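Local coordinates for protein coronin (Toxoplasma gondii, PDB 4OZU) that probably binds actin filaments, as expected of the coronin family, and is represented here by its seven-bladed WD40 propeller domain, at residues L27-K32 with A48-G53; T34-L39 with I82-F87. All blocks are in the same frame, centred on the assembly; numbering follows the deposited sequence. Where two conformers were deposited one is given.

Interaction 1 (L27-K32 with A48-G53); sequences LRLSTK and APWDVG
In this WD40 propeller, L29 and W50 meet where the loop leaving strand 16-25, the outer strand that closes the ring of blades, crosses the loop that follows strand 45-49 of the next blade. The two form a single backbone bridge, a non-hydrogen-bonded pair framed by two bonds. S30 N donates to P49 O at 3.0 Å and almost straight, while D51 N donates to R28 O at 2.7 Å. Both donors stand well above the acceptor's carbonyl plane, and the chains run about 80° apart, so pairing does not continue into a regular sheet.

The R28 carbonyl has a second neighbour. Its oxygen sits over the centre of one face of the W50 indole, 3.1 Å above the ring plane, and takes the D51 amide on one flank, roughly at right angles to the direction of the indole. A broad flat ring suits this place because it also takes L27 CB obliquely on CH2 and L29 CD2 on CZ3. L29 CD2 also lies 3.6 Å from A48 CB, closing an apolar patch beneath the bridge; a small alanine fits there. K74 adds a cation-pi contact to the indole.

Towards solvent the contact turns polar. The bent side chain of R28 brings NE to D51 OD2 in a long salt bridge of 3.6 Å, the guanidinium and carboxylate planes 71° apart. D51 centres an inverse gamma turn, and a water lies within hydrogen-bonding distance of both D51 OD2 and L29 O. S30, whose carbonyl accepts from Q338 NE2, has OG anti to its own amide (chi1 167°). Set this way beside the carbonyl carbon, the hydroxyl makes an ST turn: S30 OG receives K32 N at 3.1 Å.

Interaction 2 (T34-L39 with I82-F87); sequences TESCGL and IQDTNF
The side chains of T34 and Q83 lie alongside one another, pointing opposite ways, and beside them S36 points its hydroxyl into the backbone of strand 82-87. The methyl CG2 of T34 lies 3.8 Å from I82 O. Bent at chi2, the Q83 chain folds back to put NE2 4.0 Å from T34 CB, while its OE1 accepts from S81 OG. The beta-branched threonine thus offers a methyl to the strand and keeps OG1 for a weak bond to S36 O.

S36 makes the one direct hydrogen bond across the contact: OG donates to Q83 O at 2.8 Å, tilted only 20° from the carbonyl plane. With OG placed between backbone N and carbonyl carbon (chi1 78°), the short side chain reaches forward, and S36 CB packs 3.3 Å from D84 OD1. The other carboxylate oxygen of D84 accepts from A136 N in the following blade, so the aspartate spans two blades.

Elsewhere water fills the seam. One molecule joins E35 N to Q83 O, giving that carbonyl a second donor; another accepts from G38 N and donates to D84 OD1 at 3.0 Å. A third connects G38 O with T85 OG1, and a fourth sits within reach of L39 O and T85 O. Glycine fits position 38, where phi is positive (114°). Around the loop, K287 donates to S36 O and K220 pairs with E35.

A classic beta bulge sets both Q83 and D84 opposite A98 on the neighbouring strand 94-99. Strand 82-87 is the innermost strand of its blade, next to the central channel of the propeller, where the loop 34-39 and ordered water meet its edge.

Overall arrangement
Interactions 1 and 2 lie about 12 Å apart, centre to centre, and alternate along the chain: 27-32, 34-39, 48-53, then 82-87. The first and second of these ranges belong to one loop running from the outer strand 16-25 inward to strand 40-41. Interaction 1 lies about 20 Å from the chain centre and interaction 2 about 9 Å, so the loop is held successively by the first blade and by the inner strand of the second. The contacts touch through P49 CD and G38 O, and through A48 CB and L39 CD2. Together they fix the linker that leads from the closing strand 16-25 into the first blade against the first and second blades.

Interaction 1 (L27-K32 with A48-G53)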
ATOM      1  N   LEU A  27     -15.959   5.097  16.094  1.00 37.63           N
ATOM      2  CA  LEU A  27     -15.765   3.810  15.453  1.00 35.36           C
ATOM      3  C   LEU A  27     -15.368   2.771  16.496  1.00 35.56           C
ATOM      4  O   LEU A  27     -15.039   3.118  17.623  1.00 36.47           O
ATOM      5  CB  LEU A  27     -14.694   3.911  14.369  1.00 32.28           C
ATOM      6  CG  LEU A  27     -14.899   5.002  13.313  1.00 31.39           C
ATOM      7  CD1 LEU A  27     -13.712   5.016  12.351  1.00 29.31           C
ATOM      8  CD2 LEU A  27     -16.206   4.799  12.560  1.00 39.75           C
ATOM      9  N   ARG A  28     -15.411   1.501  16.104  1.00 38.93           N
ATOM     10  CA  ARG A  28     -14.951   0.391  16.935  1.00 41.73           C
ATOM     11  C   ARG A  28     -13.903  -0.399  16.159  1.00 39.80           C
ATOM     12  O   ARG A  28     -14.215  -1.411  15.532  1.00 38.25           O
ATOM     13  CB  ARG A  28     -16.118  -0.515  17.329  1.00 56.57           C
ATOM     14  CG  ARG A  28     -17.006   0.041  18.436  1.00 68.28           C
ATOM     15  CD  ARG A  28     -16.430  -0.239  19.818  1.00 78.87           C
ATOM     16  NE  ARG A  28     -16.179  -1.665  20.033  1.00 59.19           N
ATOM     17  CZ  ARG A  28     -17.078  -2.537  20.489  1.00 74.03           C
ATOM     18  NH1 ARG A  28     -18.312  -2.150  20.790  1.00 65.69           N
ATOM     19  NH2 ARG A  28     -16.737  -3.810  20.644  1.00 90.56           N
ATOM     20  N   LEU A  29     -12.663   0.073  16.201  1.00 36.13           N
ATOM     21  CA  LEU A  29     -11.612  -0.452  15.334  1.00 36.28           C
ATOM     22  C   LEU A  29     -10.700  -1.450  16.036  1.00 38.10           C
ATOM     23  O   LEU A  29     -10.458  -1.357  17.239  1.00 44.06           O
ATOM     24  CB  LEU A  29     -10.773   0.696  14.786  1.00 35.36           C
ATOM     25  CG  LEU A  29     -11.563   1.730  13.983  1.00 39.68           C
ATOM     26  CD1 LEU A  29     -10.688   2.924  13.651  1.00 40.98           C
ATOM     27  CD2 LEU A  29     -12.120   1.096  12.718  1.00 37.04           C
ATOM     28  N   SER A  30     -10.191  -2.399  15.260  1.00 36.93           N
ATOM     29  CA  SER A  30      -9.223  -3.361  15.757  1.00 37.52           C
ATOM     30  C   SER A  30      -7.884  -2.691  16.029  1.00 45.47           C
ATOM     31  O   SER A  30      -7.495  -1.751  15.331  1.00 38.32           O
ATOM     32  CB  SER A  30      -9.040  -4.497  14.753  1.00 38.08           C
ATOM     33  OG  SER A  30      -7.904  -5.280  15.071  1.00 40.55           O
ATOM     34  N   THR A  31      -7.186  -3.187  17.047  1.00 43.36           N
ATOM     35  CA  THR A  31      -5.832  -2.746  17.352  1.00 48.74           C
ATOM     36  C   THR A  31      -4.886  -3.947  17.404  1.00 56.52           C
ATOM     37  O   THR A  31      -3.801  -3.874  17.983  1.00 73.42           O
ATOM     38  CB  THR A  31      -5.779  -1.980  18.684  1.00 47.48           C
ATOM     39  OG1 THR A  31      -6.324  -2.795  19.729  1.00 43.18           O
ATOM     40  CG2 THR A  31      -6.580  -0.690  18.586  1.00 51.34           C
ATOM     41  N   LYS A  32      -5.306  -5.049  16.789  1.00 43.84           N
ATOM     42  CA  LYS A  32      -4.486  -6.256  16.710  1.00 42.74           C
ATOM     43  C   LYS A  32      -3.243  -6.023  15.858  1.00 47.67           C
ATOM     44  O   LYS A  32      -3.260  -5.220  14.925  1.00 46.98           O
ATOM     45  CB  LYS A  32      -5.298  -7.416  16.134  1.00 45.93           C
ATOM     46  CG  LYS A  32      -6.387  -7.928  17.057  1.00 44.15           C
ATOM     47  CD  LYS A  32      -7.173  -9.061  16.416  1.00 64.67           C
ATOM     48  CE  LYS A  32      -8.046  -9.781  17.433  1.00 71.42           C
ATOM     49  NZ  LYS A  32      -8.652 -11.024  16.877  1.00 92.21           N
ATOM     50  N   ALA A  48     -11.606  -0.718   7.248  1.00 25.87           N
ATOM     51  CA  ALA A  48     -10.924  -0.790   8.536  1.00 31.27           C
ATOM     52  C   ALA A  48     -11.390  -2.016   9.325  1.00 33.97           C
ATOM     53  O   ALA A  48     -12.579  -2.143   9.619  1.00 32.44           O
ATOM     54  CB  ALA A  48     -11.169   0.483   9.337  1.00 32.84           C
ATOM     55  N   PRO A  49     -10.462  -2.936   9.648  1.00 28.66           N
ATOM     56  CA  PRO A  49     -10.827  -4.078  10.489  1.00 30.37           C
ATOM     57  C   PRO A  49     -11.531  -3.643  11.776  1.00 29.62           C
ATOM     58  O   PRO A  49     -11.073  -2.722  12.457  1.00 31.59           O
ATOM     59  CB  PRO A  49      -9.479  -4.737  10.783  1.00 30.20           C
ATOM     60  CG  PRO A  49      -8.653  -4.420   9.590  1.00 33.51           C
ATOM     61  CD  PRO A  49      -9.077  -3.048   9.149  1.00 35.64           C
ATOM     62  N   TRP A  50     -12.644  -4.304  12.077  1.00 31.93           N
ATOM     63  CA  TRP A  50     -13.523  -3.906  13.170  1.00 32.36           C
ATOM     64  C   TRP A  50     -13.155  -4.646  14.446  1.00 42.50           C
ATOM     65  O   TRP A  50     -12.571  -5.727  14.397  1.00 38.94           O
ATOM     66  CB  TRP A  50     -14.981  -4.177  12.788  1.00 39.21           C
ATOM     67  CG  TRP A  50     -15.957  -3.209  13.380  1.00 41.38           C
ATOM     68  CD1 TRP A  50     -16.925  -3.478  14.302  1.00 46.40           C
ATOM     69  CD2 TRP A  50     -16.059  -1.810  13.085  1.00 37.92           C
ATOM     70  NE1 TRP A  50     -17.626  -2.331  14.600  1.00 46.50           N
ATOM     71  CE2 TRP A  50     -17.109  -1.294  13.867  1.00 42.29           C
ATOM     72  CE3 TRP A  50     -15.362  -0.945  12.235  1.00 48.57           C
ATOM     73  CZ2 TRP A  50     -17.482   0.049  13.823  1.00 55.91           C
ATOM     74  CZ3 TRP A  50     -15.730   0.387  12.196  1.00 46.75           C
ATOM     75  CH2 TRP A  50     -16.780   0.870  12.983  1.00 49.17           C
ATOM     76  N   ASP A  51     -13.489  -4.050  15.586  1.00 40.53           N
ATOM     77  CA  ASP A  51     -13.210  -4.650  16.884  1.00 46.04           C
ATOM     78  C   ASP A  51     -14.340  -5.592  17.280  1.00 47.29           C
ATOM     79  O   ASP A  51     -15.290  -5.186  17.950  1.00 52.29           O
ATOM     80  CB  ASP A  51     -13.023  -3.559  17.939  1.00 52.32           C
ATOM     81  CG  ASP A  51     -12.747  -4.118  19.317  1.00 58.69           C
ATOM     82  OD1 ASP A  51     -12.244  -5.256  19.412  1.00 58.83           O
ATOM     83  OD2 ASP A  51     -13.029  -3.412  20.306  1.00 55.23           O
ATOM     84  N   VAL A  52     -14.233  -6.844  16.847  1.00 65.62           N
ATOM     85  CA  VAL A  52     -15.251  -7.849  17.121  1.00 71.45           C
ATOM     86  C   VAL A  52     -14.607  -9.121  17.640  1.00 69.04           C
ATOM     87  O   VAL A  52     -13.448  -9.411  17.338  1.00 51.13           O
ATOM     88  CB  VAL A  52     -16.076  -8.192  15.863  1.00 46.36           C
ATOM     89  CG1 VAL A  52     -16.846  -6.968  15.378  1.00 53.46           C
ATOM     90  CG2 VAL A  52     -15.174  -8.775  14.769  1.00 42.20           C
ATOM     91  N   GLY A  53     -15.367  -9.878  18.422  1.00 52.66           N
ATOM     92  CA  GLY A  53     -14.935 -11.195  18.844  1.00 53.85           C
ATOM     93  C   GLY A  53     -15.186 -12.186  17.725  1.00 51.08           C
ATOM     94  O   GLY A  53     -16.156 -12.052  16.979  1.00 73.74           O
TER
HETATM   95  O   HOH W   1     -11.441  -0.679  19.627  0.96 42.22           O

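Interaction 2 (T34-L39 with I82-F87)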
ATOM      1  N   THR A  34      -0.450  -6.716  13.073  1.00 40.61           N
ATOM      2  CA  THR A  34      -0.371  -7.331  11.750  1.00 40.77           C
ATOM      3  C   THR A  34       0.959  -6.984  11.074  1.00 39.79           C
ATOM      4  O   THR A  34       1.759  -6.222  11.622  1.00 37.26           O
ATOM      5  CB  THR A  34      -1.534  -6.881  10.839  1.00 45.41           C
ATOM      6  OG1 THR A  34      -1.440  -5.472  10.591  1.00 50.44           O
ATOM      7  CG2 THR A  34      -2.876  -7.194  11.480  1.00 65.10           C
ATOM      8  N   GLU A  35       1.193  -7.551   9.892  1.00 35.32           N
ATOM      9  CA  GLU A  35       2.379  -7.221   9.103  1.00 32.53           C
ATOM     10  C   GLU A  35       2.016  -6.332   7.919  1.00 30.34           C
ATOM     11  O   GLU A  35       2.737  -6.296   6.925  1.00 32.29           O
ATOM     12  CB  GLU A  35       3.075  -8.496   8.613  1.00 44.13           C
ATOM     13  CG  GLU A  35       3.743  -9.302   9.721  1.00 70.55           C
ATOM     14  CD  GLU A  35       4.984  -8.628  10.286  1.00 50.85           C
ATOM     15  OE1 GLU A  35       5.457  -7.633   9.693  1.00 38.64           O
ATOM     16  OE2 GLU A  35       5.489  -9.098  11.327  1.00 58.18           O
ATOM     17  N   SER A  36       0.906  -5.605   8.030  1.00 29.41           N
ATOM     18  CA  SER A  36       0.497  -4.659   6.988  1.00 27.54           C
ATOM     19  C   SER A  36       0.113  -3.308   7.601  1.00 26.88           C
ATOM     20  O   SER A  36       0.029  -3.182   8.823  1.00 32.80           O
ATOM     21  CB  SER A  36      -0.671  -5.223   6.178  1.00 45.33           C
ATOM     22  OG  SER A  36      -1.891  -5.094   6.881  1.00 37.58           O
ATOM     23  N   CYS A  37      -0.113  -2.302   6.759  1.00 25.40           N
ATOM     24  CA  CYS A  37      -0.378  -0.952   7.255  1.00 24.84           C
ATOM     25  C   CYS A  37      -1.687  -0.900   8.063  1.00 28.68           C
ATOM     26  O   CYS A  37      -1.805  -0.104   8.992  1.00 28.99           O
ATOM     27  CB  CYS A  37      -0.398   0.059   6.103  1.00 24.30           C
ATOM     28  SG  CYS A  37      -1.497  -0.329   4.731  1.00 29.12           S
ATOM     29  N   GLY A  38      -2.645  -1.762   7.728  1.00 35.04           N
ATOM     30  CA  GLY A  38      -3.816  -1.972   8.569  1.00 36.76           C
ATOM     31  C   GLY A  38      -5.134  -1.521   7.966  1.00 41.32           C
ATOM     32  O   GLY A  38      -6.170  -2.145   8.195  1.00 31.48           O
ATOM     33  N   LEU A  39      -5.097  -0.435   7.202  1.00 33.13           N
ATOM     34  CA  LEU A  39      -6.292   0.098   6.567  1.00 29.85           C
ATOM     35  C   LEU A  39      -6.155   0.033   5.059  1.00 24.18           C
ATOM     36  O   LEU A  39      -5.089  -0.285   4.527  1.00 25.75           O
ATOM     37  CB  LEU A  39      -6.546   1.551   6.999  1.00 26.16           C
ATOM     38  CG  LEU A  39      -6.454   1.868   8.488  1.00 23.24           C
ATOM     39  CD1 LEU A  39      -6.605   3.368   8.715  1.00 24.81           C
ATOM     40  CD2 LEU A  39      -7.509   1.103   9.267  1.00 27.96           C
ATOM     41  N   ILE A  82      -8.209 -10.463  10.229  0.67 26.52           N
ATOM     42  CA  ILE A  82      -7.788  -9.930   8.943  0.67 28.98           C
ATOM     43  C   ILE A  82      -6.358  -9.407   9.039  0.67 28.76           C
ATOM     44  O   ILE A  82      -6.052  -8.562   9.883  0.67 31.57           O
ATOM     45  CB  ILE A  82      -8.721  -8.799   8.476  0.67 26.26           C
ATOM     46  CG1 ILE A  82     -10.146  -9.327   8.293  0.67 25.92           C
ATOM     47  CG2 ILE A  82      -8.223  -8.193   7.172  0.67 28.83           C
ATOM     48  CD1 ILE A  82     -11.212  -8.238   8.274  0.67 46.97           C
ATOM     49  N   GLN A  83      -5.499  -9.901   8.154  1.00 25.63           N
ATOM     50  CA  GLN A  83      -4.079  -9.540   8.147  1.00 30.88           C
ATOM     51  C   GLN A  83      -3.729  -8.457   7.136  1.00 26.29           C
ATOM     52  O   GLN A  83      -2.759  -7.722   7.322  1.00 24.53           O
ATOM     53  CB  GLN A  83      -3.226 -10.772   7.871  1.00 26.41           C
ATOM     54  CG  GLN A  83      -3.298 -11.803   8.985  1.00 26.54           C
ATOM     55  CD  GLN A  83      -2.778 -11.271  10.308  1.00 37.81           C
ATOM     56  OE1 GLN A  83      -3.489 -11.271  11.314  1.00 46.76           O
ATOM     57  NE2 GLN A  83      -1.530 -10.815  10.312  1.00 37.06           N
ATOM     58  N   ASP A  84      -4.497  -8.376   6.055  1.00 22.50           N
ATOM     59  CA  ASP A  84      -4.255  -7.371   5.033  1.00 19.97           C
ATOM     60  C   ASP A  84      -5.523  -7.142   4.226  1.00 27.89           C
ATOM     61  O   ASP A  84      -6.354  -8.035   4.073  1.00 23.74           O
ATOM     62  CB  ASP A  84      -3.105  -7.788   4.100  1.00 21.55           C
ATOM     63  CG  ASP A  84      -2.581  -6.630   3.247  1.00 27.87           C
ATOM     64  OD1 ASP A  84      -2.763  -5.459   3.650  1.00 29.38           O
ATOM     65  OD2 ASP A  84      -1.973  -6.890   2.176  1.00 24.41           O
ATOM     66  N   THR A  85      -5.656  -5.931   3.709  1.00 20.48           N
ATOM     67  CA  THR A  85      -6.811  -5.544   2.915  1.00 23.05           C
ATOM     68  C   THR A  85      -6.310  -4.634   1.804  1.00 19.23           C
ATOM     69  O   THR A  85      -5.465  -3.786   2.050  1.00 23.15           O
ATOM     70  CB  THR A  85      -7.879  -4.783   3.743  1.00 23.47           C
ATOM     71  OG1 THR A  85      -8.288  -5.569   4.872  1.00 27.17           O
ATOM     72  CG2 THR A  85      -9.088  -4.471   2.887  1.00 24.57           C
ATOM     73  N   ASN A  86      -6.828  -4.806   0.593  1.00 21.49           N
ATOM     74  CA  ASN A  86      -6.500  -3.898  -0.505  1.00 21.39           C
ATOM     75  C   ASN A  86      -7.634  -3.814  -1.515  1.00 22.18           C
ATOM     76  O   ASN A  86      -8.143  -4.830  -1.982  1.00 21.08           O
ATOM     77  CB  ASN A  86      -5.208  -4.326  -1.209  1.00 23.39           C
ATOM     78  CG  ASN A  86      -3.971  -3.664  -0.617  1.00 25.65           C
ATOM     79  OD1 ASN A  86      -3.890  -2.436  -0.522  1.00 23.78           O
ATOM     80  ND2 ASN A  86      -3.010  -4.477  -0.202  1.00 23.79           N
ATOM     81  N   PHE A  87      -8.031  -2.589  -1.838  1.00 20.51           N
ATOM     82  CA  PHE A  87      -8.975  -2.361  -2.922  1.00 20.24           C
ATOM     83  C   PHE A  87      -8.331  -2.619  -4.278  1.00 20.04           C
ATOM     84  O   PHE A  87      -7.120  -2.442  -4.450  1.00 21.49           O
ATOM     85  CB  PHE A  87      -9.502  -0.932  -2.877  1.00 19.48           C
ATOM     86  CG  PHE A  87     -10.464  -0.682  -1.755  1.00 19.62           C
ATOM     87  CD1 PHE A  87     -11.808  -0.953  -1.914  1.00 20.90           C
ATOM     88  CD2 PHE A  87     -10.021  -0.191  -0.538  1.00 18.92           C
ATOM     89  CE1 PHE A  87     -12.699  -0.730  -0.885  1.00 21.26           C
ATOM     90  CE2 PHE A  87     -10.914   0.035   0.499  1.00 21.43           C
ATOM     91  CZ  PHE A  87     -12.252  -0.236   0.320  1.00 24.74           C
TER
HETATM   92  O   HOH W   2      -0.173  -8.941   7.571  1.00 39.53           O
HETATM   93  O   HOH W   3      -3.925  -3.420   5.483  1.00 26.95           O
HETATM   94  O   HOH W   4      -6.181  -4.657   6.647  1.00 29.05           O
HETATM   95  O   HOH W   5      -4.046  -1.169   2.275  0.98 35.45           O